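Local coordinates for UPF0255 protein frsA (Vibrio vulnificus, PDB 4I4C) that probably hydrolyses carboxylic esters to an alcohol and a carboxylate, as a serine esterase of the alpha/beta-hydrolase superfamily, at residues A[250-253]-A[254-257]; A[327-331]-A[332-336]. All coordinates share one frame; numbering follows the deposited sequence.

Interaction 1: A[250-253]-A[254-257]; sequences AVLN and ELFS
Along residues 250-256 the backbone keeps helical torsions while its bonding shifts from four-residue towards three-residue spacing: Glu254 N gives weak bonds to both Ala250 O (3.0 Å) and Val251 O (3.2 Å), whereas Leu255 N, weakly bonded to Val251 O, makes its straighter bond to Leu252 O (3.1 Å, 147°). Both amides are divided between the carbonyls three and four residues back, a mixture of alpha and 3-10 spacing, and Ser257 N continues the shorter spacing with its bond to Glu254 O. The side chains use the same carbonyls as a surface. CG of Leu255 packs against Val251 O (3.4 Å) and, farther off, Leu252 O (3.7 Å), and its CD1 meets CD1 of Leu252 at 4.4 Å, a loose apolar touch. In the fold this is the helix 246-254 packed on the mixed central sheet of an alpha/beta hydrolase: Val251 and Leu255 both rest on Leu225 of strand 223-226, while Leu252 turns to the loop around Lys288 and Ile289. Phe256 goes another way. With CG anti to its carbonyl carbon (chi1 -66°), the ring lies back along the chain, and Asn253 O lies at its edge, near its plane, 3.2 Å from CD2; His263 meets the same ring edge-to-face. The Asn253 amide reaches the loop after helix 273-284, where OD1 accepts a hydrogen bond from Lys288 NZ.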
ATOM      1  N   ALA A 250      -7.469 -16.000   6.533  1.00 21.04           N
ATOM      2  CA  ALA A 250      -8.762 -15.931   7.205  1.00 22.41           C
ATOM      3  C   ALA A 250      -9.795 -15.305   6.286  1.00 21.21           C
ATOM      4  O   ALA A 250     -10.948 -15.728   6.269  1.00 23.01           O
ATOM      5  CB  ALA A 250      -8.661 -15.147   8.524  1.00 23.80           C
ATOM      6  N   VAL A 251      -9.390 -14.291   5.530  1.00 20.15           N
ATOM      7  CA  VAL A 251     -10.298 -13.672   4.572  1.00 25.21           C
ATOM      8  C   VAL A 251     -10.615 -14.676   3.457  1.00 28.29           C
ATOM      9  O   VAL A 251     -11.753 -14.760   2.990  1.00 27.56           O
ATOM     10  CB  VAL A 251      -9.726 -12.364   3.974  1.00 18.79           C
ATOM     11  CG1 VAL A 251     -10.591 -11.887   2.829  1.00 25.67           C
ATOM     12  CG2 VAL A 251      -9.631 -11.263   5.039  1.00 18.59           C
ATOM     13  N   LEU A 252      -9.611 -15.449   3.043  1.00 26.35           N
ATOM     14  CA  LEU A 252      -9.822 -16.500   2.042  1.00 26.26           C
ATOM     15  C   LEU A 252     -10.812 -17.549   2.552  1.00 26.34           C
ATOM     16  O   LEU A 252     -11.777 -17.899   1.863  1.00 28.42           O
ATOM     17  CB  LEU A 252      -8.495 -17.158   1.644  1.00 25.00           C
ATOM     18  CG  LEU A 252      -8.507 -18.364   0.695  1.00 29.21           C
ATOM     19  CD1 LEU A 252      -9.097 -18.020  -0.665  1.00 27.43           C
ATOM     20  CD2 LEU A 252      -7.097 -18.927   0.534  1.00 27.19           C
ATOM     21  N   ASN A 253     -10.589 -18.027   3.773  1.00 24.64           N
ATOM     22  CA  ASN A 253     -11.477 -19.024   4.362  1.00 33.91           C
ATOM     23  C   ASN A 253     -12.889 -18.507   4.585  1.00 33.77           C
ATOM     24  O   ASN A 253     -13.833 -19.289   4.676  1.00 40.57           O
ATOM     25  CB  ASN A 253     -10.900 -19.555   5.676  1.00 43.00           C
ATOM     26  CG  ASN A 253      -9.624 -20.342   5.471  1.00 47.10           C
ATOM     27  OD1 ASN A 253      -9.358 -20.843   4.375  1.00 45.79           O
ATOM     28  ND2 ASN A 253      -8.824 -20.453   6.526  1.00 49.63           N
ATOM     29  N   GLU A 254     -13.031 -17.187   4.673  1.00 27.11           N
ATOM     30  CA  GLU A 254     -14.340 -16.573   4.847  1.00 31.31           C
ATOM     31  C   GLU A 254     -15.157 -16.498   3.537  1.00 37.89           C
ATOM     32  O   GLU A 254     -16.393 -16.424   3.571  1.00 33.37           O
ATOM     33  CB  GLU A 254     -14.193 -15.178   5.469  1.00 30.04           C
ATOM     34  CG  GLU A 254     -15.518 -14.501   5.789  1.00 40.58           C
ATOM     35  CD  GLU A 254     -16.259 -15.190   6.915  1.00 48.22           C
ATOM     36  OE1 GLU A 254     -15.601 -15.893   7.710  1.00 50.17           O
ATOM     37  OE2 GLU A 254     -17.497 -15.027   7.007  1.00 54.68           O
ATOM     38  N   LEU A 255     -14.480 -16.526   2.390  1.00 23.22           N
ATOM     39  CA  LEU A 255     -15.177 -16.390   1.104  1.00 34.63           C
ATOM     40  C   LEU A 255     -16.229 -17.481   0.848  1.00 35.54           C
ATOM     41  O   LEU A 255     -17.143 -17.291   0.036  1.00 39.96           O
ATOM     42  CB  LEU A 255     -14.185 -16.319  -0.062  1.00 28.45           C
ATOM     43  CG  LEU A 255     -13.246 -15.104  -0.088  1.00 30.51           C
ATOM     44  CD1 LEU A 255     -12.359 -15.140  -1.325  1.00 28.41           C
ATOM     45  CD2 LEU A 255     -14.021 -13.791  -0.017  1.00 25.54           C
ATOM     46  N   PHE A 256     -16.100 -18.613   1.538  1.00 35.04           N
ATOM     47  CA  PHE A 256     -17.089 -19.686   1.441  1.00 39.28           C
ATOM     48  C   PHE A 256     -18.458 -19.224   1.905  1.00 40.14           C
ATOM     49  O   PHE A 256     -19.480 -19.662   1.378  1.00 39.07           O
ATOM     50  CB  PHE A 256     -16.679 -20.900   2.282  1.00 46.45           C
ATOM     51  CG  PHE A 256     -15.451 -21.597   1.787  1.00 53.23           C
ATOM     52  CD1 PHE A 256     -15.470 -22.302   0.590  1.00 50.91           C
ATOM     53  CD2 PHE A 256     -14.279 -21.565   2.526  1.00 60.23           C
ATOM     54  CE1 PHE A 256     -14.338 -22.954   0.132  1.00 52.34           C
ATOM     55  CE2 PHE A 256     -13.139 -22.217   2.074  1.00 63.21           C
ATOM     56  CZ  PHE A 256     -13.171 -22.914   0.875  1.00 58.35           C
ATOM     57  N   SER A 257     -18.472 -18.354   2.910  1.00 31.25           N
ATOM     58  CA  SER A 257     -19.718 -17.880   3.497  1.00 37.02           C
ATOM     59  C   SER A 257     -20.220 -16.631   2.789  1.00 44.32           C
ATOM     60  O   SER A 257     -21.294 -16.114   3.104  1.00 44.60           O
ATOM     61  CB  SER A 257     -19.521 -17.583   4.982  1.00 45.27           C
ATOM     62  OG  SER A 257     -19.054 -18.734   5.659  1.00 53.43           O
TER

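Interaction 2: A[327-331]-A[332-336]; sequences SVVDI and YSLSG
Asp330 OD2 accepts from Ser333 N at 2.9 Å, the capping bond that makes Asp330 the N-cap of helix 331-337. Its CG lies anti to the backbone N (chi1 -174°), which swings the carboxylate forward over the start of the helix, where OD2 is met on its anti side and only slightly out of plane. OD2 also lies at the edge of the Tyr332 ring, 3.6 Å from CD2. The first helical backbone bond, Leu334 N to Asp330 O, is almost linear (174°), and Ser335 N to Ile331 O follows it. Further along, Tyr332 O is held by two donors arriving from one face of its carbonyl plane: Ser335 OG at 2.6 Å and Gly336 N at 3.2 Å. The hydroxyl stands well above that plane. Ser335 can reach back because its OG sits between its own backbone N and carbonyl carbon (chi1 63°), a position that also leaves OG 3.2 Å from Ile331 O. Ser335 OG also accepts from Gln310 NE2, so this buried hydroxyl is used in both senses. On the apolar side CG1 of Val329 touches CD2 of Leu334 at 4.0 Å, the two side chains crossing at a slant against helix 314-323. Val329 is bonded through its backbone to Gln28 and Met30, in a short, weakly bonded parallel pairing, and Ile331 N donates to Ser33 OG, so the strand-to-helix junction is tied to the N-terminal part of the chain. A carboxylate at the amide end of a helix would be expected to gain from the helix dipole, which probably keeps Asp330 ionised, while OD2 supplies an acceptor for Ser333 N in the first turn, where the N-H groups precede the regular i-4 bonding.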
ATOM      1  N   SER A 327       8.957   1.511  20.412  1.00 33.91           N
ATOM      2  CA  SER A 327       8.857   2.743  21.181  1.00 31.15           C
ATOM      3  C   SER A 327      10.051   3.621  20.863  1.00 32.35           C
ATOM      4  O   SER A 327       9.924   4.821  20.649  1.00 26.08           O
ATOM      5  CB  SER A 327       8.833   2.435  22.681  1.00 35.55           C
ATOM      6  OG  SER A 327       7.723   1.619  23.023  1.00 48.85           O
ATOM      7  N   VAL A 328      11.220   3.003  20.824  1.00 28.82           N
ATOM      8  CA  VAL A 328      12.439   3.722  20.535  1.00 24.64           C
ATOM      9  C   VAL A 328      13.249   2.807  19.645  1.00 28.44           C
ATOM     10  O   VAL A 328      13.211   1.588  19.799  1.00 37.43           O
ATOM     11  CB  VAL A 328      13.196   4.121  21.836  1.00 36.18           C
ATOM     12  CG1 VAL A 328      13.529   2.901  22.662  1.00 40.43           C
ATOM     13  CG2 VAL A 328      14.455   4.943  21.528  1.00 29.76           C
ATOM     14  N   VAL A 329      13.961   3.385  18.691  1.00 24.34           N
ATOM     15  CA  VAL A 329      14.575   2.574  17.654  1.00 20.99           C
ATOM     16  C   VAL A 329      16.075   2.467  17.767  1.00 26.34           C
ATOM     17  O   VAL A 329      16.777   3.474  17.884  1.00 28.17           O
ATOM     18  CB  VAL A 329      14.261   3.123  16.247  1.00 25.75           C
ATOM     19  CG1 VAL A 329      14.784   2.168  15.166  1.00 25.43           C
ATOM     20  CG2 VAL A 329      12.788   3.329  16.098  1.00 25.57           C
ATOM     21  N   ASP A 330      16.555   1.232  17.726  1.00 26.79           N
ATOM     22  CA  ASP A 330      17.945   0.957  17.422  1.00 25.65           C
ATOM     23  C   ASP A 330      17.996   0.410  15.999  1.00 24.73           C
ATOM     24  O   ASP A 330      17.464  -0.655  15.730  1.00 23.01           O
ATOM     25  CB  ASP A 330      18.524  -0.063  18.403  1.00 23.58           C
ATOM     26  CG  ASP A 330      20.001  -0.260  18.208  1.00 29.50           C
ATOM     27  OD1 ASP A 330      20.780   0.263  19.032  1.00 29.20           O
ATOM     28  OD2 ASP A 330      20.381  -0.921  17.218  1.00 26.04           O
ATOM     29  N   ILE A 331      18.621   1.150  15.089  1.00 23.34           N
ATOM     30  CA  ILE A 331      18.634   0.776  13.674  1.00 22.27           C
ATOM     31  C   ILE A 331      19.367  -0.536  13.407  1.00 23.60           C
ATOM     32  O   ILE A 331      18.959  -1.325  12.553  1.00 23.84           O
ATOM     33  CB  ILE A 331      19.232   1.906  12.797  1.00 18.87           C
ATOM     34  CG1 ILE A 331      18.484   3.224  13.070  1.00 17.40           C
ATOM     35  CG2 ILE A 331      19.189   1.531  11.334  1.00 19.19           C
ATOM     36  CD1 ILE A 331      18.944   4.413  12.231  1.00 16.91           C
ATOM     37  N   TYR A 332      20.449  -0.775  14.140  1.00 27.22           N
ATOM     38  CA  TYR A 332      21.244  -1.977  13.921  1.00 30.00           C
ATOM     39  C   TYR A 332      20.415  -3.202  14.284  1.00 30.77           C
ATOM     40  O   TYR A 332      20.417  -4.198  13.571  1.00 31.08           O
ATOM     41  CB  TYR A 332      22.537  -1.934  14.739  1.00 32.86           C
ATOM     42  CG  TYR A 332      23.316  -0.654  14.551  1.00 37.69           C
ATOM     43  CD1 TYR A 332      24.134  -0.468  13.443  1.00 31.04           C
ATOM     44  CD2 TYR A 332      23.218   0.377  15.479  1.00 40.36           C
ATOM     45  CE1 TYR A 332      24.841   0.710  13.267  1.00 36.56           C
ATOM     46  CE2 TYR A 332      23.920   1.558  15.317  1.00 43.42           C
ATOM     47  CZ  TYR A 332      24.730   1.722  14.208  1.00 43.93           C
ATOM     48  OH  TYR A 332      25.425   2.904  14.056  1.00 47.57           O
ATOM     49  N   SER A 333      19.696  -3.109  15.393  1.00 27.73           N
ATOM     50  CA  SER A 333      18.841  -4.202  15.820  1.00 29.25           C
ATOM     51  C   SER A 333      17.664  -4.390  14.860  1.00 25.45           C
ATOM     52  O   SER A 333      17.389  -5.503  14.435  1.00 27.89           O
ATOM     53  CB  SER A 333      18.351  -3.970  17.239  1.00 26.75           C
ATOM     54  OG  SER A 333      17.425  -4.970  17.599  1.00 33.09           O
ATOM     55  N   LEU A 334      16.976  -3.300  14.522  1.00 25.35           N
ATOM     56  CA  LEU A 334      15.911  -3.345  13.519  1.00 24.26           C
ATOM     57  C   LEU A 334      16.325  -4.012  12.193  1.00 27.42           C
ATOM     58  O   LEU A 334      15.572  -4.808  11.624  1.00 25.13           O
ATOM     59  CB  LEU A 334      15.386  -1.936  13.246  1.00 23.56           C
ATOM     60  CG  LEU A 334      14.252  -1.761  12.234  1.00 28.17           C
ATOM     61  CD1 LEU A 334      13.138  -2.719  12.561  1.00 26.75           C
ATOM     62  CD2 LEU A 334      13.736  -0.309  12.249  1.00 25.74           C
ATOM     63  N   SER A 335      17.517  -3.684  11.711  1.00 21.79           N
ATOM     64  CA  SER A 335      18.018  -4.217  10.451  1.00 29.74           C
ATOM     65  C   SER A 335      18.254  -5.723  10.522  1.00 24.26           C
ATOM     66  O   SER A 335      18.010  -6.432   9.550  1.00 30.28           O
ATOM     67  CB  SER A 335      19.327  -3.533  10.065  1.00 28.45           C
ATOM     68  OG  SER A 335      20.327  -3.795  11.038  1.00 29.20           O
ATOM     69  N   GLY A 336      18.758  -6.195  11.657  1.00 26.12           N
ATOM     70  CA  GLY A 336      18.991  -7.615  11.850  1.00 32.65           C
ATOM     71  C   GLY A 336      17.689  -8.385  11.962  1.00 32.98           C
ATOM     72  O   GLY A 336      17.577  -9.525  11.510  1.00 31.53           O
TER

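How the interactions relate
Interaction 1 lies towards the C-terminal part of a helix and interaction 2 at the N-terminal start of one, at sites that do not touch: their centres are 36 Å apart and their nearest atoms about 25 Å. Interaction 1 belongs to a helix lying on the central sheet. Interaction 2 sits in the segment between strands 291-295 and 358-363, consistent with the lid-like insertions of alpha/beta hydrolases. It approaches the ligand region: the Leu334 side chain is about 10 Å from the bound hexanoic acid, whose pocket includes Met312, shortly before the helix 314-323 on which Leu334 packs.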